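Local atomic coordinates of designed Anbu Protein (Synthetic construct, PDB entry 5LOY), a protein that assembles helically as a consensus-designed Anbu (ancestral beta subunit) protein and is probably an N-terminal-nucleophile hydrolase related to the protein-degrading proteasome. Residues G11-S16 with D168-A173; L74-P77 with E81-R84; F143-E148 with P154-V159; D192-E197 with L201-R206. One frame throughout, in Å; residues are numbered along the deposited sequence.

Interaction 1: residues G11-S16 with D168-A173; sequences GLVFAS and DAAKCA
Val13 and Ala15 form the strand side of this contact and meet a flank of helix 166-183 made of Ala169, Ala170 and Ala173. The strand segment opens with Gly11, at backbone angles that suit glycine. At Leu12 the side chain turns from the helix and packs on Tyr196 of the neighbouring strand. Val13 divides its two methyls between two alanines. Its CG2, lying beside the backbone N, comes 3.9 Å from Ala169 CB. Its CG1, trans to that nitrogen (chi1 176°), sits 4.2 Å from Ala170 CA and thus rests on the helix backbone as much as on a methyl. Phe14 points to the opposite face, where it packs on Val45 and Leu47 of the second sheet. Ala15 brings the strand back to the helix, its CB 4.4 Å from Ala173 CB, one turn beyond Ala169. Ser16 ends the segment and packs on Asp192. With nothing larger than valine at the interface, the two axes approach to 8.7 Å and run nearly parallel, 19° apart. On another side of the helix, Lys171 NZ bonds to the carbonyls of Phe231 and Leu234 of the second subunit. A helix lying along a sheet whose other face packs on a second sheet is the layering of the alpha-beta-beta-alpha sandwich of N-terminal-nucleophile hydrolases.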
loop_
_atom_site.group_PDB
_atom_site.type_symbol
_atom_site.label_atom_id
_atom_site.label_comp_id
_atom_site.label_asym_id
_atom_site.label_seq_id
_atom_site.Cartn_x
_atom_site.Cartn_y
_atom_site.Cartn_z
ATOM N N GLY A 11 -3.175 23.934 11.573
ATOM C CA GLY A 11 -3.790 24.171 10.258
ATOM C C GLY A 11 -4.077 22.930 9.402
ATOM O O GLY A 11 -4.425 21.894 9.919
ATOM N N LEU A 12 -3.983 23.066 8.077
ATOM C CA LEU A 12 -4.293 21.987 7.129
ATOM C C LEU A 12 -3.232 21.898 6.039
ATOM O O LEU A 12 -2.657 22.913 5.624
ATOM C CB LEU A 12 -5.622 22.243 6.433
ATOM C CG LEU A 12 -6.891 22.406 7.263
ATOM C CD1 LEU A 12 -7.978 23.117 6.468
ATOM C CD2 LEU A 12 -7.403 21.051 7.732
ATOM N N VAL A 13 -3.026 20.689 5.538
ATOM C CA VAL A 13 -2.141 20.449 4.406
ATOM C C VAL A 13 -2.848 19.563 3.364
ATOM O O VAL A 13 -3.430 18.536 3.716
ATOM C CB VAL A 13 -0.882 19.716 4.867
ATOM C CG1 VAL A 13 0.001 19.379 3.677
ATOM C CG2 VAL A 13 -0.121 20.547 5.876
ATOM N N PHE A 14 -2.798 19.958 2.108
ATOM C CA PHE A 14 -3.417 19.199 1.022
ATOM C C PHE A 14 -2.416 18.939 -0.071
ATOM O O PHE A 14 -1.651 19.838 -0.442
ATOM C CB PHE A 14 -4.563 19.981 0.382
ATOM C CG PHE A 14 -5.637 20.393 1.344
ATOM C CD1 PHE A 14 -6.693 19.562 1.597
ATOM C CD2 PHE A 14 -5.616 21.651 1.944
ATOM C CE1 PHE A 14 -7.703 19.949 2.461
ATOM C CE2 PHE A 14 -6.628 22.050 2.793
ATOM C CZ PHE A 14 -7.671 21.192 3.054
ATOM N N ALA A 15 -2.446 17.732 -0.633
ATOM C CA ALA A 15 -1.588 17.422 -1.769
ATOM C C ALA A 15 -2.271 16.492 -2.739
ATOM O O ALA A 15 -3.026 15.608 -2.333
ATOM C CB ALA A 15 -0.302 16.797 -1.275
ATOM N N SER A 16 -1.993 16.662 -4.017
ATOM C CA SER A 16 -2.583 15.796 -5.033
ATOM C C SER A 16 -1.684 15.688 -6.233
ATOM O O SER A 16 -0.981 16.634 -6.538
ATOM C CB SER A 16 -3.944 16.348 -5.486
ATOM O OG SER A 16 -3.792 17.648 -6.028
ATOM N N ASP A 168 6.468 19.752 8.920
ATOM C CA ASP A 168 6.642 18.299 8.925
ATOM C C ASP A 168 5.522 17.565 8.206
ATOM O O ASP A 168 5.765 16.544 7.569
ATOM C CB ASP A 168 6.779 17.748 10.357
ATOM C CG ASP A 168 8.124 18.059 10.984
ATOM O OD1 ASP A 168 9.064 18.437 10.244
ATOM O OD2 ASP A 168 8.246 17.933 12.223
ATOM N N ALA A 169 4.292 18.049 8.333
ATOM C CA ALA A 169 3.157 17.398 7.661
ATOM C C ALA A 169 3.298 17.497 6.158
ATOM O O ALA A 169 2.994 16.526 5.452
ATOM C CB ALA A 169 1.843 18.005 8.099
ATOM N N ALA A 170 3.789 18.634 5.670
ATOM C CA ALA A 170 4.079 18.758 4.242
ATOM C C ALA A 170 5.203 17.819 3.788
ATOM O O ALA A 170 5.070 17.145 2.739
ATOM C CB ALA A 170 4.394 20.179 3.875
ATOM N N LYS A 171 6.293 17.743 4.556
ATOM C CA LYS A 171 7.348 16.742 4.259
ATOM C C LYS A 171 6.781 15.340 4.182
ATOM O O LYS A 171 7.088 14.570 3.279
ATOM C CB LYS A 171 8.388 16.703 5.345
ATOM C CG LYS A 171 9.636 17.494 5.116
ATOM C CD LYS A 171 10.689 16.964 6.073
ATOM C CE LYS A 171 10.868 17.831 7.297
ATOM N NZ LYS A 171 11.810 17.175 8.259
ATOM N N CYS A 172 5.971 14.998 5.173
ATOM C CA CYS A 172 5.412 13.674 5.262
ATOM C C CYS A 172 4.517 13.376 4.072
ATOM O O CYS A 172 4.606 12.320 3.469
ATOM C CB CYS A 172 4.639 13.559 6.547
ATOM S SG CYS A 172 4.117 11.889 6.911
ATOM N N ALA A 173 3.686 14.328 3.674
ATOM C CA ALA A 173 2.912 14.157 2.432
ATOM C C ALA A 173 3.810 13.904 1.216
ATOM O O ALA A 173 3.547 13.010 0.430
ATOM C CB ALA A 173 2.035 15.372 2.168
#

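Interaction 2: residues L74-P77 with E81-R84; sequences LTAP and EAAR
Ala76 and Pro77, in the loop that leads into helix 79-94, fold against Glu81 and Ala82 in its first turn, and every touch between the two segments is a van der Waals one. Ala76 points its methyl at the helix, where CB lies 4.0 Å from Ala82 N and 4.2 Å from Ala82 CB, so that the methyl sits against backbone as well as side chain. Pro77 meets the methylene part of Glu81: the ring carbon Pro77 CD is 4.0 Å from Glu81 CB, and Pro77 CG is 4.1 Å from Glu81 CG. The glutamate thus makes its apolar contact with these two methylenes, CB and CG crossing the proline ring at a slant, while its charged end leads away.

The ionic term stays within the helix. Glu81 bends at chi2 (-58°), which carries its carboxylate clear of the proline, and OE2 forms a salt bridge of 3.4 Å with Arg84 NH1, three residues on. This pair lies toward the outside.

Hydrogen bonds fix the surroundings. Ala76 O receives one from Arg42 NH1, which holds the loop backbone to the body of the protein, and Ser78 OG bonds to Glu81 N at the start of the helix. Ala82 also packs on Leu114 of strand 110-118. The arrangement is that of a loop folding back on the first turn of the alpha-helix it leads into, here the helix that packs on the five-stranded sheet of the proteasome-type sandwich.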
loop_
_atom_site.group_PDB
_atom_site.type_symbol
_atom_site.label_atom_id
_atom_site.label_comp_id
_atom_site.label_asym_id
_atom_site.label_seq_id
_atom_site.Cartn_x
_atom_site.Cartn_y
_atom_site.Cartn_z
ATOM N N LEU A 74 -19.072 28.681 -1.757
ATOM C CA LEU A 74 -18.674 29.973 -1.179
ATOM C C LEU A 74 -19.657 30.550 -0.141
ATOM O O LEU A 74 -19.261 31.382 0.677
ATOM C CB LEU A 74 -18.444 31.012 -2.280
ATOM C CG LEU A 74 -17.226 30.809 -3.185
ATOM C CD1 LEU A 74 -17.215 31.856 -4.290
ATOM C CD2 LEU A 74 -15.933 30.868 -2.392
ATOM N N THR A 75 -20.915 30.123 -0.165
ATOM C CA THR A 75 -21.924 30.670 0.752
ATOM C C THR A 75 -22.467 29.666 1.773
ATOM O O THR A 75 -23.428 29.957 2.475
ATOM C CB THR A 75 -23.132 31.219 -0.037
ATOM O OG1 THR A 75 -23.830 30.128 -0.659
ATOM C CG2 THR A 75 -22.677 32.222 -1.103
ATOM N N ALA A 76 -21.890 28.479 1.836
ATOM C CA ALA A 76 -22.339 27.495 2.794
ATOM C C ALA A 76 -22.011 27.961 4.203
ATOM O O ALA A 76 -20.930 28.464 4.455
ATOM C CB ALA A 76 -21.670 26.176 2.506
ATOM N N PRO A 77 -22.942 27.797 5.134
ATOM C CA PRO A 77 -22.744 28.338 6.480
ATOM C C PRO A 77 -21.765 27.545 7.353
ATOM O O PRO A 77 -21.336 28.037 8.383
ATOM C CB PRO A 77 -24.151 28.296 7.084
ATOM C CG PRO A 77 -24.833 27.168 6.370
ATOM C CD PRO A 77 -24.235 27.104 4.988
ATOM N N GLU A 81 -22.093 21.596 6.061
ATOM C CA GLU A 81 -23.014 21.847 4.966
ATOM C C GLU A 81 -22.310 21.853 3.601
ATOM O O GLU A 81 -22.878 21.417 2.608
ATOM C CB GLU A 81 -23.781 23.150 5.186
ATOM C CG GLU A 81 -24.777 23.112 6.363
ATOM C CD GLU A 81 -25.845 22.002 6.247
ATOM O OE1 GLU A 81 -26.400 21.800 5.124
ATOM O OE2 GLU A 81 -26.135 21.320 7.275
ATOM N N ALA A 82 -21.085 22.345 3.539
ATOM C CA ALA A 82 -20.307 22.295 2.300
ATOM C C ALA A 82 -20.122 20.857 1.788
ATOM O O ALA A 82 -20.333 20.568 0.605
ATOM C CB ALA A 82 -18.942 22.938 2.511
ATOM N N ALA A 83 -19.742 19.968 2.699
ATOM C CA ALA A 83 -19.547 18.550 2.384
ATOM C C ALA A 83 -20.839 17.929 1.894
ATOM O O ALA A 83 -20.845 17.153 0.964
ATOM C CB ALA A 83 -19.030 17.797 3.604
ATOM N N ARG A 84 -21.929 18.278 2.538
ATOM C CA ARG A 84 -23.230 17.843 2.109
ATOM C C ARG A 84 -23.566 18.306 0.682
ATOM O O ARG A 84 -24.200 17.572 -0.075
ATOM C CB ARG A 84 -24.280 18.353 3.083
ATOM C CG ARG A 84 -25.577 17.597 3.023
ATOM C CD ARG A 84 -26.287 17.685 4.357
ATOM N NE ARG A 84 -27.736 17.649 4.186
ATOM C CZ ARG A 84 -28.611 18.214 5.025
ATOM N NH1 ARG A 84 -28.170 18.864 6.111
ATOM N NH2 ARG A 84 -29.928 18.134 4.787
#

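Interaction 3: residues F143-E148 with P154-V159; sequences FFQIGE and PILDRV
Phe143 reaches from strand 143-147 to Leu156 and Asp157 of helix 153-159, joining the six-stranded sheet to a short helix within the proteasome-type alpha-beta-beta-alpha sandwich. The strand and helix segments run antiparallel, 177° apart. From CB, which points toward the helix, CG sits with the backbone N on one flank and the carbonyl carbon on the other (chi1 70°), and the ring extends toward the helix. CE1 is 3.9 Å from Leu156 CB and also nears the leucine's CD1. On the other side CE2 approaches Asp157 OD1 at 3.6 Å. Leu156 CB stands over one ring face in a CH-pi contact, 3.8 Å from the centroid. A leucine in place of Phe143 has no ring face for this contact, and a gap would probably open over Leu156 CB. Alongside, Gln145 meets Leu156 from the opposite direction, with NE2 3.7 Å from Leu156 CD1, while that nitrogen hydrogen-bonds to Tyr2 OH. The aspartate's other oxygen, OD2, is bridged to Lys153 and hydrogen-bonded to Ser183 of the second subunit. At the tip of the ring, Phe143 CZ has Leu156 CB at 3.6 Å above and Asp157 OD1 at 3.3 Å near the ring plane.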
loop_
_atom_site.group_PDB
_atom_site.type_symbol
_atom_site.label_atom_id
_atom_site.label_comp_id
_atom_site.label_asym_id
_atom_site.label_seq_id
_atom_site.Cartn_x
_atom_site.Cartn_y
_atom_site.Cartn_z
ATOM N N PHE A 143 -5.989 12.332 9.174
ATOM C CA PHE A 143 -5.817 12.486 7.739
ATOM C C PHE A 143 -6.729 11.564 6.930
ATOM O O PHE A 143 -7.195 10.547 7.434
ATOM C CB PHE A 143 -4.342 12.279 7.358
ATOM C CG PHE A 143 -3.858 10.855 7.497
ATOM C CD1 PHE A 143 -3.994 9.955 6.449
ATOM C CD2 PHE A 143 -3.249 10.422 8.679
ATOM C CE1 PHE A 143 -3.561 8.625 6.572
ATOM C CE2 PHE A 143 -2.815 9.117 8.813
ATOM C CZ PHE A 143 -2.975 8.209 7.759
ATOM N N PHE A 144 -6.936 11.930 5.660
ATOM C CA PHE A 144 -7.663 11.116 4.693
ATOM C C PHE A 144 -6.881 11.005 3.397
ATOM O O PHE A 144 -6.076 11.871 3.062
ATOM C CB PHE A 144 -9.012 11.733 4.358
ATOM C CG PHE A 144 -10.011 11.720 5.492
ATOM C CD1 PHE A 144 -10.282 10.562 6.211
ATOM C CD2 PHE A 144 -10.753 12.859 5.768
ATOM C CE1 PHE A 144 -11.223 10.563 7.226
ATOM C CE2 PHE A 144 -11.698 12.861 6.761
ATOM C CZ PHE A 144 -11.924 11.710 7.507
ATOM N N GLN A 145 -7.156 9.941 2.653
ATOM C CA GLN A 145 -6.499 9.689 1.367
ATOM C C GLN A 145 -7.522 9.163 0.399
ATOM O O GLN A 145 -8.399 8.389 0.796
ATOM C CB GLN A 145 -5.456 8.571 1.494
ATOM C CG GLN A 145 -4.428 8.672 2.616
ATOM C CD GLN A 145 -3.635 7.380 2.717
ATOM O OE1 GLN A 145 -4.099 6.402 3.290
ATOM N NE2 GLN A 145 -2.433 7.372 2.130
ATOM N N ILE A 146 -7.379 9.514 -0.869
ATOM C CA ILE A 146 -8.215 8.933 -1.927
ATOM C C ILE A 146 -7.326 8.596 -3.122
ATOM O O ILE A 146 -6.221 9.150 -3.244
ATOM C CB ILE A 146 -9.350 9.878 -2.362
ATOM C CG1 ILE A 146 -8.813 11.211 -2.861
ATOM C CG2 ILE A 146 -10.318 10.132 -1.209
ATOM C CD1 ILE A 146 -9.899 12.205 -3.218
ATOM N N GLY A 147 -7.803 7.698 -3.994
ATOM C CA GLY A 147 -7.017 7.224 -5.150
ATOM C C GLY A 147 -6.321 5.925 -4.837
ATOM O O GLY A 147 -6.902 5.078 -4.190
ATOM N N GLU A 148 -5.064 5.784 -5.260
ATOM C CA GLU A 148 -4.187 4.686 -4.793
ATOM C C GLU A 148 -3.488 5.111 -3.518
ATOM O O GLU A 148 -2.530 5.875 -3.559
ATOM C CB GLU A 148 -3.108 4.367 -5.821
ATOM C CG GLU A 148 -3.577 3.486 -6.969
ATOM C CD GLU A 148 -4.082 2.106 -6.543
ATOM O OE1 GLU A 148 -3.562 1.512 -5.565
ATOM O OE2 GLU A 148 -5.018 1.602 -7.205
ATOM N N PRO A 154 1.552 4.052 5.308
ATOM C CA PRO A 154 2.397 3.742 6.466
ATOM C C PRO A 154 3.190 4.912 7.025
ATOM O O PRO A 154 3.232 5.105 8.223
ATOM C CB PRO A 154 3.324 2.670 5.932
ATOM C CG PRO A 154 2.474 1.952 4.931
ATOM C CD PRO A 154 1.720 3.050 4.240
ATOM N N ILE A 155 3.768 5.731 6.163
ATOM C CA ILE A 155 4.535 6.869 6.647
ATOM C C ILE A 155 3.642 7.902 7.335
ATOM O O ILE A 155 4.041 8.504 8.326
ATOM C CB ILE A 155 5.415 7.494 5.528
ATOM C CG1 ILE A 155 6.388 8.514 6.126
ATOM C CG2 ILE A 155 4.589 8.152 4.442
ATOM C CD1 ILE A 155 7.388 7.881 7.066
ATOM N N LEU A 156 2.447 8.120 6.798
ATOM C CA LEU A 156 1.476 9.030 7.424
ATOM C C LEU A 156 1.047 8.492 8.780
ATOM O O LEU A 156 0.933 9.253 9.732
ATOM C CB LEU A 156 0.246 9.232 6.525
ATOM C CG LEU A 156 0.564 9.975 5.230
ATOM C CD1 LEU A 156 -0.465 9.746 4.133
ATOM C CD2 LEU A 156 0.706 11.454 5.493
ATOM N N ASP A 157 0.806 7.191 8.893
ATOM C CA ASP A 157 0.486 6.619 10.215
ATOM C C ASP A 157 1.640 6.797 11.221
ATOM O O ASP A 157 1.404 7.003 12.387
ATOM C CB ASP A 157 0.123 5.124 10.127
ATOM C CG ASP A 157 -1.322 4.867 9.640
ATOM O OD1 ASP A 157 -2.212 5.732 9.853
ATOM O OD2 ASP A 157 -1.561 3.781 9.037
ATOM N N ARG A 158 2.881 6.690 10.767
ATOM C CA ARG A 158 4.022 6.771 11.676
ATOM C C ARG A 158 4.228 8.166 12.212
ATOM O O ARG A 158 4.593 8.317 13.357
ATOM C CB ARG A 158 5.326 6.327 10.999
ATOM C CG ARG A 158 5.474 4.818 10.812
ATOM C CD ARG A 158 6.754 4.476 10.039
ATOM N NE ARG A 158 6.823 3.082 9.612
ATOM C CZ ARG A 158 7.236 2.072 10.374
ATOM N NH1 ARG A 158 7.624 2.282 11.639
ATOM N NH2 ARG A 158 7.266 0.841 9.858
ATOM N N VAL A 159 3.986 9.174 11.391
ATOM C CA VAL A 159 4.396 10.543 11.709
ATOM C C VAL A 159 3.264 11.478 12.184
ATOM O O VAL A 159 3.446 12.223 13.146
ATOM C CB VAL A 159 5.108 11.166 10.489
ATOM C CG1 VAL A 159 5.449 12.616 10.736
ATOM C CG2 VAL A 159 6.372 10.395 10.184
#

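Interaction 4: residues D192-E197 with L201-R206; sequences DLLVYE and LRVGHR
Tyr196 lies across the turn, its hydroxyl at Leu201 and one ring edge at Arg202. Its CG is trans to the backbone N (chi1 172°), which sends the ring over the loop. There OH accepts a hydrogen bond from Leu201 N at 3.0 Å, bent to 145°. CD1 stands 3.4 Å from Arg202 O, near the ring plane. The same hydroxyl also bonds to Gln117 OE1, linking hairpin and second sheet. A phenylalanine in its place would probably leave Leu201 N and Gln117 OE1 without this partner. On the same sheet face, Leu194 CD1 meets Val203 CG1 at 4.1 Å, the two side chains at about a right angle, and also Arg206 CD at 4.1 Å. Asp192 OD1 and Arg206 NH2, oppositely charged, stay 4.1 Å apart, beyond a salt bridge, their planar groups turned by 60°; Asp192 bridges instead to Arg31. Val195 and His205 point to the other face, where Trp239 of the second subunit stacks on the histidine. Val195 N donates to His205 O (2.9 Å), with a weak return bond. Water 1 links Glu197 N to Arg202 O. This is an antiparallel beta hairpin, its second strand at an end of the six-stranded sheet.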
loop_
_atom_site.group_PDB
_atom_site.type_symbol
_atom_site.label_atom_id
_atom_site.label_comp_id
_atom_site.label_asym_id
_atom_site.label_seq_id
_atom_site.Cartn_x
_atom_site.Cartn_y
_atom_site.Cartn_z
ATOM N N ASP A 192 0.306 19.112 -6.845
ATOM C CA ASP A 192 -0.119 20.367 -6.250
ATOM C C ASP A 192 -0.015 20.214 -4.730
ATOM O O ASP A 192 -0.320 19.148 -4.176
ATOM C CB ASP A 192 -1.539 20.732 -6.703
ATOM C CG ASP A 192 -1.597 21.134 -8.188
ATOM O OD1 ASP A 192 -1.205 22.283 -8.511
ATOM O OD2 ASP A 192 -1.989 20.290 -9.048
ATOM N N LEU A 193 0.479 21.264 -4.083
ATOM C CA LEU A 193 0.652 21.295 -2.650
ATOM C C LEU A 193 0.103 22.606 -2.083
ATOM O O LEU A 193 0.442 23.691 -2.583
ATOM C CB LEU A 193 2.130 21.192 -2.309
ATOM C CG LEU A 193 2.457 21.344 -0.812
ATOM C CD1 LEU A 193 1.945 20.136 -0.025
ATOM C CD2 LEU A 193 3.956 21.522 -0.594
ATOM N N LEU A 194 -0.731 22.511 -1.040
ATOM C CA LEU A 194 -1.287 23.698 -0.387
ATOM C C LEU A 194 -1.199 23.556 1.117
ATOM O O LEU A 194 -1.598 22.541 1.672
ATOM C CB LEU A 194 -2.726 23.894 -0.828
ATOM C CG LEU A 194 -3.385 25.219 -0.465
ATOM C CD1 LEU A 194 -4.551 25.483 -1.418
ATOM C CD2 LEU A 194 -3.865 25.264 0.977
ATOM N N VAL A 195 -0.657 24.579 1.759
ATOM C CA VAL A 195 -0.471 24.599 3.208
ATOM C C VAL A 195 -1.205 25.794 3.780
ATOM O O VAL A 195 -0.935 26.923 3.393
ATOM C CB VAL A 195 1.027 24.713 3.591
ATOM C CG1 VAL A 195 1.186 24.881 5.106
ATOM C CG2 VAL A 195 1.788 23.493 3.124
ATOM N N TYR A 196 -2.143 25.534 4.696
ATOM C CA TYR A 196 -3.077 26.559 5.212
ATOM C C TYR A 196 -2.847 26.765 6.700
ATOM O O TYR A 196 -2.928 25.803 7.463
ATOM C CB TYR A 196 -4.555 26.136 4.955
ATOM C CG TYR A 196 -5.542 27.068 5.630
ATOM C CD1 TYR A 196 -5.838 28.310 5.075
ATOM C CD2 TYR A 196 -6.114 26.751 6.842
ATOM C CE1 TYR A 196 -6.691 29.182 5.701
ATOM C CE2 TYR A 196 -6.971 27.630 7.489
ATOM C CZ TYR A 196 -7.252 28.846 6.917
ATOM O OH TYR A 196 -8.094 29.748 7.538
ATOM N N GLU A 197 -2.576 28.001 7.114
ATOM C CA GLU A 197 -2.413 28.322 8.534
ATOM C C GLU A 197 -3.737 28.645 9.241
ATOM O O GLU A 197 -4.495 29.511 8.802
ATOM C CB GLU A 197 -1.504 29.540 8.724
ATOM C CG GLU A 197 -0.013 29.316 8.494
ATOM C CD GLU A 197 0.824 30.581 8.756
ATOM O OE1 GLU A 197 0.308 31.594 9.297
ATOM O OE2 GLU A 197 2.017 30.572 8.399
ATOM N N LEU A 201 -7.402 32.619 7.098
ATOM C CA LEU A 201 -8.527 32.856 6.191
ATOM C C LEU A 201 -8.048 33.353 4.826
ATOM O O LEU A 201 -8.678 34.182 4.173
ATOM C CB LEU A 201 -9.534 33.811 6.830
ATOM C CG LEU A 201 -10.106 33.337 8.177
ATOM C CD1 LEU A 201 -11.019 34.402 8.768
ATOM C CD2 LEU A 201 -10.868 32.026 8.042
ATOM N N ARG A 202 -6.927 32.789 4.406
ATOM C CA ARG A 202 -6.186 33.215 3.235
ATOM C C ARG A 202 -5.366 32.001 2.750
ATOM O O ARG A 202 -4.897 31.220 3.555
ATOM C CB ARG A 202 -5.264 34.356 3.673
ATOM C CG ARG A 202 -5.025 35.453 2.666
ATOM C CD ARG A 202 -4.357 36.648 3.352
ATOM N NE ARG A 202 -5.313 37.478 4.106
ATOM C CZ ARG A 202 -6.107 38.419 3.574
ATOM N NH1 ARG A 202 -6.082 38.679 2.264
ATOM N NH2 ARG A 202 -6.946 39.106 4.349
ATOM N N VAL A 203 -5.204 31.823 1.446
ATOM C CA VAL A 203 -4.302 30.783 0.949
ATOM C C VAL A 203 -2.862 31.270 1.114
ATOM O O VAL A 203 -2.419 32.165 0.390
ATOM C CB VAL A 203 -4.542 30.454 -0.527
ATOM C CG1 VAL A 203 -3.530 29.427 -1.005
ATOM C CG2 VAL A 203 -5.938 29.912 -0.725
ATOM N N GLY A 204 -2.140 30.700 2.080
ATOM C CA GLY A 204 -0.797 31.203 2.424
ATOM C C GLY A 204 0.251 30.684 1.461
ATOM O O GLY A 204 0.902 31.454 0.776
ATOM N N HIS A 205 0.380 29.366 1.394
ATOM C CA HIS A 205 1.339 28.738 0.502
ATOM C C HIS A 205 0.659 27.721 -0.405
ATOM O O HIS A 205 -0.073 26.832 0.048
ATOM C CB HIS A 205 2.503 28.067 1.245
ATOM C CG HIS A 205 3.264 28.985 2.161
ATOM N ND1 HIS A 205 3.422 28.774 3.523
ATOM C CD2 HIS A 205 3.952 30.115 1.878
ATOM C CE1 HIS A 205 4.158 29.752 4.031
ATOM N NE2 HIS A 205 4.495 30.573 3.052
ATOM N N ARG A 206 0.895 27.869 -1.700
ATOM C CA ARG A 206 0.348 26.962 -2.688
ATOM C C ARG A 206 1.280 26.940 -3.883
ATOM O O ARG A 206 1.617 27.991 -4.428
ATOM C CB ARG A 206 -1.055 27.408 -3.070
ATOM C CG ARG A 206 -1.454 27.287 -4.529
ATOM C CD ARG A 206 -2.377 26.142 -4.826
ATOM N NE ARG A 206 -3.574 26.633 -5.515
ATOM C CZ ARG A 206 -4.314 25.926 -6.371
ATOM N NH1 ARG A 206 -5.396 26.489 -6.912
ATOM N NH2 ARG A 206 -3.998 24.661 -6.683
HETATM O O HOH W 1 -2.622 30.110 5.207
#

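From the N terminus, strand segment 11-16 opens interaction 1, which closes only at helix 166-183, some 150 residues later. Two short loops nest inside that span in series: interaction 2, closed where 74-77 meets 81-84, and interaction 3, closed at 154-159. Interaction 4 follows as a separate hairpin, and none of the four cross. Interactions 1, 3 and 4 share the six-stranded sheet. Cys172 SG packs on Leu156 CD2 at 3.7 Å, joining two successive helices, while strands 11-21 and 191-197 are neighbours bonded through backbone. Interaction 2 lies apart, its centre about 26 Å from that of interaction 3, in the other helical layer. The other three all touch the second subunit.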